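Local atomic coordinates of ALKF (Bacillus cereus, PDB entry 3ZBO), a protein that belongs to a family related to the HEAT-like repeat DNA glycosylases and has affinity for branched DNA structures, although its biological function is unknown. Residues F180-H192 with S222-R236. Residues are numbered along the deposited sequence; the frame is centred on the assembly and turned at random.
Sequences FLNTVAISYVPLH and SIQKELDRGRLGFKR
The imidazole of His192 carries Leu232 CD1 on one face, a CH-pi contact with CD1 3.6 Å from the ring centroid and 22° off the normal; Leu227 CD1 lies in the ring plane at an edge. Leu232 reaches the face although its CB points away, because CG stands anti to the backbone N (chi1 -180°) and swings the branch back. Within 222-236, and turned away from the helix 180-187, the Phe234 ring has Arg231 CD over one face, toward the rim, and Arg236 CD in plane at its edge.

Between the helices, Ile186 CD1 meets Leu227 CD2 at 3.6 Å and also packs on Glu226 CB, while Ala185 CB touches Ile223 CD1 at 3.6 Å. The axes of 180-187 and 222-228 approach to 9.7 Å and run 26° apart, a near-parallel pair in the mainly helical body of a HEAT-like repeat relative. The second helix ends in a Schellman motif at Gly230, and a type II turn, Arg231 to Phe234, then brings the chain across the end of the first.

There Gly233 N donates to Ile186 O at 2.7 Å, backbone to backbone. Ser187 OG donates to Phe234 O at 2.6 Å, in the carbonyl plane, and accepts from a water. Lys235 NZ bonds Ser187 O at 3.1 Å and is shared with Asp147, a salt-bridge partner, and the carbonyls of Leu142 and Arg145.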
ATOM      1  N   PHE A 180      -0.737   8.861  -4.839  1.00 11.55           N
ATOM      2  CA  PHE A 180      -1.694   9.774  -4.217  1.00 12.87           C
ATOM      3  C   PHE A 180      -2.202  10.801  -5.273  1.00 13.21           C
ATOM      4  O   PHE A 180      -3.404  11.096  -5.271  1.00 12.51           O
ATOM      5  CB  PHE A 180      -0.990  10.409  -2.978  1.00 11.72           C
ATOM      6  CG  PHE A 180      -1.853  11.427  -2.250  1.00 11.27           C
ATOM      7  CD1 PHE A 180      -2.736  10.989  -1.265  1.00 12.63           C
ATOM      8  CD2 PHE A 180      -1.719  12.753  -2.560  1.00 12.37           C
ATOM      9  CE1 PHE A 180      -3.515  11.919  -0.550  1.00 12.98           C
ATOM     10  CE2 PHE A 180      -2.491  13.702  -1.859  1.00 11.56           C
ATOM     11  CZ  PHE A 180      -3.418  13.290  -0.835  1.00 12.10           C
ATOM     12  N   LEU A 181      -1.341  11.392  -6.078  1.00 12.61           N
ATOM     13  CA  LEU A 181      -1.795  12.333  -7.129  1.00 11.82           C
ATOM     14  C   LEU A 181      -2.829  11.657  -8.012  1.00 12.64           C
ATOM     15  O   LEU A 181      -3.880  12.226  -8.278  1.00 13.49           O
ATOM     16  CB  LEU A 181      -0.642  12.787  -8.073  1.00 13.95           C
ATOM     17  CG  LEU A 181       0.481  13.532  -7.376  1.00 17.83           C
ATOM     18  CD1 LEU A 181       1.331  14.034  -8.581  1.00 18.53           C
ATOM     19  CD2 LEU A 181      -0.079  14.836  -6.575  1.00 19.99           C
ATOM     20  N   ASN A 182      -2.509  10.443  -8.486  1.00 11.86           N
ATOM     21  CA  ASN A 182      -3.476   9.757  -9.342  1.00 11.49           C
ATOM     22  C   ASN A 182      -4.752   9.456  -8.675  1.00 13.35           C
ATOM     23  O   ASN A 182      -5.795   9.642  -9.272  1.00 14.24           O
ATOM     24  CB  ASN A 182      -2.914   8.380  -9.708  1.00 12.60           C
ATOM     25  CG  ASN A 182      -2.081   8.355 -10.885  1.00 23.81           C
ATOM     26  OD1 ASN A 182      -2.645   8.191 -12.011  1.00 31.65           O
ATOM     27  ND2 ASN A 182      -0.791   8.153 -10.689  1.00 25.78           N
ATOM     28  N   THR A 183      -4.714   9.079  -7.405  1.00 11.69           N
ATOM     29  CA  THR A 183      -5.904   8.612  -6.686  1.00 10.30           C
ATOM     30  C   THR A 183      -6.764   9.807  -6.354  1.00 12.65           C
ATOM     31  O   THR A 183      -8.007   9.710  -6.455  1.00 12.26           O
ATOM     32  CB  THR A 183      -5.491   7.854  -5.411  1.00 11.33           C
ATOM     33  OG1 THR A 183      -4.720   6.717  -5.815  1.00 12.31           O
ATOM     34  CG2 THR A 183      -6.793   7.313  -4.752  1.00 13.69           C
ATOM     35  N   VAL A 184      -6.167  10.924  -5.908  1.00 11.35           N
ATOM     36  CA  VAL A 184      -6.995  12.156  -5.618  1.00 11.96           C
ATOM     37  C   VAL A 184      -7.679  12.550  -6.939  1.00 12.58           C
ATOM     38  O   VAL A 184      -8.879  12.844  -6.953  1.00 13.49           O
ATOM     39  CB  VAL A 184      -6.140  13.320  -5.071  1.00 12.49           C
ATOM     40  CG1 VAL A 184      -7.045  14.604  -5.007  1.00 13.90           C
ATOM     41  CG2 VAL A 184      -5.625  12.951  -3.632  1.00 13.66           C
ATOM     42  N   ALA A 185      -6.933  12.562  -8.052  1.00 12.02           N
ATOM     43  CA  ALA A 185      -7.578  13.061  -9.316  1.00 12.02           C
ATOM     44  C   ALA A 185      -8.760  12.242  -9.724  1.00 14.35           C
ATOM     45  O   ALA A 185      -9.686  12.811 -10.372  1.00 16.54           O
ATOM     46  CB  ALA A 185      -6.516  13.099 -10.371  1.00 13.89           C
ATOM     47  N   ILE A 186      -8.731  10.943  -9.510  1.00 11.98           N
ATOM     48  CA  ILE A 186      -9.820  10.081  -9.920  1.00 13.33           C
ATOM     49  C   ILE A 186     -10.826   9.821  -8.838  1.00 14.49           C
ATOM     50  O   ILE A 186     -12.050   9.785  -9.113  1.00 16.33           O
ATOM     51  CB  ILE A 186      -9.195   8.761 -10.470  1.00 13.96           C
ATOM     52  CG1 ILE A 186      -8.368   9.030 -11.709  1.00 15.35           C
ATOM     53  CG2 ILE A 186     -10.342   7.749 -10.762  1.00 15.00           C
ATOM     54  CD1 ILE A 186      -9.067   9.857 -12.837  1.00 17.71           C
ATOM     55  N   SER A 187     -10.409   9.591  -7.592  1.00 12.89           N
ATOM     56  CA  SER A 187     -11.329   9.140  -6.562  1.00 13.79           C
ATOM     57  C   SER A 187     -11.775  10.211  -5.554  1.00 13.71           C
ATOM     58  O   SER A 187     -12.597   9.875  -4.721  1.00 16.48           O
ATOM     59  CB  SER A 187     -10.743   7.953  -5.790  1.00 14.55           C
ATOM     60  OG  SER A 187     -10.503   6.844  -6.686  1.00 16.67           O
ATOM     61  N   TYR A 188     -11.253  11.412  -5.645  1.00 12.86           N
ATOM     62  CA  TYR A 188     -11.656  12.515  -4.751  1.00 13.33           C
ATOM     63  C   TYR A 188     -12.031  13.730  -5.553  1.00 14.45           C
ATOM     64  O   TYR A 188     -11.295  14.679  -5.716  1.00 15.19           O
ATOM     65  CB  TYR A 188     -10.463  12.808  -3.796  1.00 13.19           C
ATOM     66  CG  TYR A 188     -10.976  13.803  -2.680  1.00 11.57           C
ATOM     67  CD1 TYR A 188     -11.865  13.383  -1.744  1.00 12.73           C
ATOM     68  CD2 TYR A 188     -10.462  15.099  -2.690  1.00 15.15           C
ATOM     69  CE1 TYR A 188     -12.294  14.347  -0.721  1.00 14.67           C
ATOM     70  CE2 TYR A 188     -10.803  16.057  -1.717  1.00 15.65           C
ATOM     71  CZ  TYR A 188     -11.775  15.641  -0.781  1.00 15.28           C
ATOM     72  OH  TYR A 188     -12.151  16.583   0.147  1.00 17.32           O
ATOM     73  N   VAL A 189     -13.265  13.660  -6.084  1.00 14.94           N
ATOM     74  CA  VAL A 189     -13.688  14.693  -7.041  1.00 15.89           C
ATOM     75  C   VAL A 189     -13.666  16.122  -6.549  1.00 15.09           C
ATOM     76  O   VAL A 189     -13.497  17.038  -7.381  1.00 15.72           O
ATOM     77  CB  VAL A 189     -15.051  14.405  -7.707  1.00 16.61           C
ATOM     78  CG1 VAL A 189     -15.005  13.117  -8.464  1.00 17.59           C
ATOM     79  CG2 VAL A 189     -16.204  14.402  -6.727  1.00 18.28           C
ATOM     80  N   PRO A 190     -13.774  16.358  -5.223  1.00 14.88           N
ATOM     81  CA  PRO A 190     -13.613  17.815  -4.873  1.00 15.85           C
ATOM     82  C   PRO A 190     -12.364  18.504  -5.317  1.00 17.02           C
ATOM     83  O   PRO A 190     -12.341  19.721  -5.552  1.00 17.78           O
ATOM     84  CB  PRO A 190     -13.801  17.805  -3.370  1.00 17.32           C
ATOM     85  CG  PRO A 190     -14.654  16.612  -3.088  1.00 18.08           C
ATOM     86  CD  PRO A 190     -14.103  15.514  -4.080  1.00 15.29           C
ATOM     87  N   LEU A 191     -11.268  17.764  -5.497  1.00 14.49           N
ATOM     88  CA  LEU A 191     -10.030  18.328  -5.934  1.00 15.67           C
ATOM     89  C   LEU A 191      -9.536  17.651  -7.224  1.00 15.40           C
ATOM     90  O   LEU A 191      -8.330  17.684  -7.527  1.00 15.73           O
ATOM     91  CB  LEU A 191      -8.948  18.121  -4.826  1.00 15.04           C
ATOM     92  CG  LEU A 191      -9.260  18.985  -3.603  1.00 14.88           C
ATOM     93  CD1 LEU A 191      -8.326  18.645  -2.485  1.00 17.42           C
ATOM     94  CD2 LEU A 191      -9.205  20.441  -3.913  1.00 19.52           C
ATOM     95  N   HIS A 192     -10.523  17.204  -8.042  1.00 14.72           N
ATOM     96  CA  HIS A 192     -10.117  16.658  -9.374  1.00 15.49           C
ATOM     97  C   HIS A 192      -9.277  17.634 -10.179  1.00 14.82           C
ATOM     98  O   HIS A 192      -8.164  17.276 -10.672  1.00 16.31           O
ATOM     99  CB  HIS A 192     -11.371  16.280 -10.192  1.00 14.64           C
ATOM    100  CG  HIS A 192     -10.990  15.907 -11.570  1.00 14.59           C
ATOM    101  ND1 HIS A 192     -11.301  16.590 -12.737  1.00 24.35           N
ATOM    102  CD2 HIS A 192     -10.189  14.893 -11.925  1.00 11.92           C
ATOM    103  CE1 HIS A 192     -10.754  15.946 -13.782  1.00 15.50           C
ATOM    104  NE2 HIS A 192     -10.094  14.905 -13.294  1.00 20.28           N
ATOM    105  N   SER A 222      -1.438   8.633 -16.501  1.00 13.73           N
ATOM    106  CA  SER A 222      -2.198   7.570 -15.800  0.50 14.47           C
ATOM    107  C   SER A 222      -3.609   8.105 -15.508  1.00 13.99           C
ATOM    108  O   SER A 222      -4.616   7.375 -15.674  1.00 14.43           O
ATOM    109  CB  SER A 222      -1.485   7.131 -14.538  0.50 17.08           C
ATOM    110  OG  SER A 222      -0.249   6.586 -14.922  0.50 18.63           O
ATOM    111  N   ILE A 223      -3.658   9.364 -15.060  1.00 12.34           N
ATOM    112  CA  ILE A 223      -4.983  10.031 -14.781  1.00 10.43           C
ATOM    113  C   ILE A 223      -5.747  10.148 -16.102  1.00 13.37           C
ATOM    114  O   ILE A 223      -6.935   9.791 -16.123  1.00 13.61           O
ATOM    115  CB  ILE A 223      -4.787  11.441 -14.209  1.00 11.67           C
ATOM    116  CG1 ILE A 223      -4.258  11.318 -12.796  1.00 12.33           C
ATOM    117  CG2 ILE A 223      -6.063  12.314 -14.289  1.00 13.62           C
ATOM    118  CD1 ILE A 223      -3.592  12.638 -12.413  1.00 15.13           C
ATOM    119  N   GLN A 224      -5.075  10.540 -17.186  1.00 13.90           N
ATOM    120  CA  GLN A 224      -5.792  10.625 -18.439  1.00 14.42           C
ATOM    121  C   GLN A 224      -6.380   9.292 -18.886  1.00 14.51           C
ATOM    122  O   GLN A 224      -7.524   9.258 -19.413  1.00 14.50           O
ATOM    123  CB  GLN A 224      -4.886  11.243 -19.537  1.00 17.11           C
ATOM    124  CG  GLN A 224      -5.653  11.433 -20.878  1.00 17.72           C
ATOM    125  CD  GLN A 224      -6.803  12.459 -20.710  1.00 21.84           C
ATOM    126  OE1 GLN A 224      -7.952  12.188 -21.014  1.00 27.85           O
ATOM    127  NE2 GLN A 224      -6.469  13.624 -20.180  1.00 27.93           N
ATOM    128  N   LYS A 225      -5.674   8.189 -18.652  1.00 13.44           N
ATOM    129  CA  LYS A 225      -6.189   6.842 -19.044  1.00 15.21           C
ATOM    130  C   LYS A 225      -7.455   6.556 -18.270  1.00 14.61           C
ATOM    131  O   LYS A 225      -8.371   5.938 -18.816  1.00 14.05           O
ATOM    132  CB  LYS A 225      -5.101   5.744 -18.893  1.00 19.72           C
ATOM    133  CG  LYS A 225      -4.061   5.959 -19.895  1.00 24.68           C
ATOM    134  CD  LYS A 225      -2.881   4.976 -19.772  1.00 28.30           C
ATOM    135  CE  LYS A 225      -1.782   5.393 -20.791  1.00 35.94           C
ATOM    136  NZ  LYS A 225      -0.728   4.348 -20.878  1.00 38.06           N
ATOM    137  N   GLU A 226      -7.493   6.911 -16.988  1.00 11.99           N
ATOM    138  CA  GLU A 226      -8.696   6.690 -16.243  1.00 12.58           C
ATOM    139  C   GLU A 226      -9.845   7.560 -16.677  1.00 14.35           C
ATOM    140  O   GLU A 226     -10.960   7.049 -16.788  1.00 13.29           O
ATOM    141  CB  GLU A 226      -8.424   6.910 -14.732  1.00 15.82           C
ATOM    142  CG  GLU A 226      -7.418   5.838 -14.178  1.00 19.20           C
ATOM    143  CD  GLU A 226      -8.123   4.598 -13.710  1.00 34.76           C
ATOM    144  OE1 GLU A 226      -8.647   3.795 -14.537  1.00 28.58           O
ATOM    145  OE2 GLU A 226      -8.141   4.407 -12.472  1.00 42.26           O
ATOM    146  N   LEU A 227      -9.543   8.807 -16.998  1.00 12.87           N
ATOM    147  CA  LEU A 227     -10.608   9.662 -17.579  1.00 13.65           C
ATOM    148  C   LEU A 227     -11.127   9.138 -18.894  1.00 13.60           C
ATOM    149  O   LEU A 227     -12.350   9.120 -19.131  1.00 13.48           O
ATOM    150  CB  LEU A 227     -10.123  11.063 -17.748  1.00 13.40           C
ATOM    151  CG  LEU A 227      -9.649  11.738 -16.417  1.00 15.32           C
ATOM    152  CD1 LEU A 227      -9.190  13.133 -16.645  1.00 15.93           C
ATOM    153  CD2 LEU A 227     -10.843  11.775 -15.340  1.00 17.47           C
ATOM    154  N   ASP A 228     -10.215   8.613 -19.702  1.00 12.92           N
ATOM    155  CA  ASP A 228     -10.648   7.972 -21.012  1.00 12.86           C
ATOM    156  C   ASP A 228     -11.594   6.745 -20.836  1.00 13.36           C
ATOM    157  O   ASP A 228     -12.447   6.478 -21.725  1.00 14.31           O
ATOM    158  CB  ASP A 228      -9.398   7.534 -21.803  1.00 13.61           C
ATOM    159  CG  ASP A 228      -8.574   8.721 -22.358  1.00 16.31           C
ATOM    160  OD1 ASP A 228      -8.986   9.908 -22.237  1.00 17.91           O
ATOM    161  OD2 ASP A 228      -7.455   8.415 -22.870  1.00 23.37           O
ATOM    162  N   ARG A 229     -11.478   6.055 -19.689  1.00 13.23           N
ATOM    163  CA  ARG A 229     -12.263   4.912 -19.343  1.00 16.46           C
ATOM    164  C   ARG A 229     -13.559   5.344 -18.632  1.00 13.19           C
ATOM    165  O   ARG A 229     -14.356   4.495 -18.252  1.00 16.35           O
ATOM    166  CB  ARG A 229     -11.437   3.983 -18.390  1.00 17.04           C
ATOM    167  CG  ARG A 229     -10.164   3.379 -19.008  1.00 20.60           C
ATOM    168  CD  ARG A 229      -9.296   2.656 -17.877  1.00 29.01           C
ATOM    169  NE  ARG A 229      -7.973   2.198 -18.386  1.00 40.03           N
ATOM    170  CZ  ARG A 229      -6.765   2.432 -17.813  1.00 46.46           C
ATOM    171  NH1 ARG A 229      -6.619   3.101 -16.653  1.00 42.26           N
ATOM    172  NH2 ARG A 229      -5.663   1.965 -18.407  1.00 47.29           N
ATOM    173  N   GLY A 230     -13.761   6.636 -18.362  1.00 12.60           N
ATOM    174  CA  GLY A 230     -14.984   7.156 -17.751  1.00 14.96           C
ATOM    175  C   GLY A 230     -14.977   6.997 -16.242  1.00 15.50           C
ATOM    176  O   GLY A 230     -16.027   6.996 -15.599  1.00 16.44           O
ATOM    177  N   ARG A 231     -13.757   6.801 -15.690  1.00 14.60           N
ATOM    178  CA  ARG A 231     -13.667   6.530 -14.219  1.00 13.33           C
ATOM    179  C   ARG A 231     -13.561   7.701 -13.297  1.00 16.26           C
ATOM    180  O   ARG A 231     -13.290   7.500 -12.096  1.00 16.81           O
ATOM    181  CB  ARG A 231     -12.439   5.674 -13.976  1.00 14.09           C
ATOM    182  CG  ARG A 231     -12.563   4.265 -14.511  1.00 18.91           C
ATOM    183  CD  ARG A 231     -13.353   3.419 -13.624  1.00 23.85           C
ATOM    184  NE  ARG A 231     -13.396   2.002 -14.019  1.00 27.35           N
ATOM    185  CZ  ARG A 231     -14.482   1.282 -14.355  1.00 31.35           C
ATOM    186  NH1 ARG A 231     -15.750   1.782 -14.335  1.00 23.59           N
ATOM    187  NH2 ARG A 231     -14.314  -0.007 -14.664  1.00 31.02           N
ATOM    188  N   LEU A 232     -13.733   8.906 -13.715  1.00 16.87           N
ATOM    189  CA  LEU A 232     -13.811  10.046 -12.722  1.00 18.23           C
ATOM    190  C   LEU A 232     -14.828   9.813 -11.671  1.00 18.36           C
ATOM    191  O   LEU A 232     -16.034   9.509 -11.987  1.00 21.37           O
ATOM    192  CB  LEU A 232     -14.197  11.314 -13.459  1.00 16.30           C
ATOM    193  CG  LEU A 232     -14.317  12.578 -12.617  1.00 16.69           C
ATOM    194  CD1 LEU A 232     -12.979  12.906 -11.986  1.00 18.23           C
ATOM    195  CD2 LEU A 232     -14.589  13.801 -13.498  1.00 20.47           C
ATOM    196  N   GLY A 233     -14.424   9.885 -10.371  1.00 17.06           N
ATOM    197  CA  GLY A 233     -15.295   9.620  -9.246  1.00 16.36           C
ATOM    198  C   GLY A 233     -15.274   8.171  -8.744  1.00 15.24           C
ATOM    199  O   GLY A 233     -15.902   7.854  -7.709  1.00 17.49           O
ATOM    200  N   PHE A 234     -14.686   7.227  -9.485  1.00 15.36           N
ATOM    201  CA  PHE A 234     -14.708   5.861  -9.185  1.00 17.01           C
ATOM    202  C   PHE A 234     -13.910   5.621  -7.917  1.00 17.50           C
ATOM    203  O   PHE A 234     -12.763   6.124  -7.817  1.00 19.81           O
ATOM    204  CB  PHE A 234     -13.956   5.103 -10.334  1.00 18.26           C
ATOM    205  CG  PHE A 234     -14.079   3.619 -10.296  1.00 23.38           C
ATOM    206  CD1 PHE A 234     -15.224   2.996 -10.689  1.00 25.48           C
ATOM    207  CD2 PHE A 234     -12.996   2.817  -9.892  1.00 26.10           C
ATOM    208  CE1 PHE A 234     -15.343   1.580 -10.699  1.00 30.74           C
ATOM    209  CE2 PHE A 234     -13.076   1.425  -9.866  1.00 31.53           C
ATOM    210  CZ  PHE A 234     -14.294   0.788 -10.270  1.00 30.12           C
ATOM    211  N   LYS A 235     -14.492   4.834  -7.051  1.00 17.85           N
ATOM    212  CA  LYS A 235     -13.685   4.411  -5.867  1.00 20.00           C
ATOM    213  C   LYS A 235     -13.595   2.889  -5.799  1.00 22.88           C
ATOM    214  O   LYS A 235     -14.609   2.248  -5.872  1.00 25.20           O
ATOM    215  CB  LYS A 235     -14.339   4.933  -4.604  1.00 20.17           C
ATOM    216  CG  LYS A 235     -14.298   6.395  -4.396  1.00 19.57           C
ATOM    217  CD  LYS A 235     -15.170   6.743  -3.233  1.00 18.11           C
ATOM    218  CE  LYS A 235     -15.076   8.184  -2.983  1.00 20.24           C
ATOM    219  NZ  LYS A 235     -13.831   8.619  -2.146  1.00 16.48           N
ATOM    220  N   ARG A 236     -12.343   2.443  -5.786  1.00 23.72           N
ATOM    221  CA  ARG A 236     -11.950   1.030  -5.808  0.50 24.53           C
ATOM    222  C   ARG A 236     -11.432   0.608  -4.410  1.00 21.43           C
ATOM    223  O   ARG A 236     -10.396   1.048  -4.047  1.00 24.07           O
ATOM    224  CB  ARG A 236     -10.858   0.802  -6.892  0.50 25.18           C
ATOM    225  CG  ARG A 236      -9.650   1.766  -6.869  0.50 26.77           C
ATOM    226  CD  ARG A 236      -9.670   2.695  -8.075  0.50 30.88           C
ATOM    227  NE  ARG A 236      -9.104   2.074  -9.254  0.50 36.44           N
ATOM    228  CZ  ARG A 236      -8.634   2.768 -10.272  0.50 36.92           C
ATOM    229  NH1 ARG A 236      -8.667   4.099 -10.215  0.50 35.43           N
ATOM    230  NH2 ARG A 236      -8.119   2.144 -11.326  0.50 39.96           N
TER
HETATM  231  O   HOH W   1       1.549   7.127 -12.778  1.00 17.21           O
HETATM  232  O   HOH W   2      -8.220   5.946  -8.223  1.00 28.99           O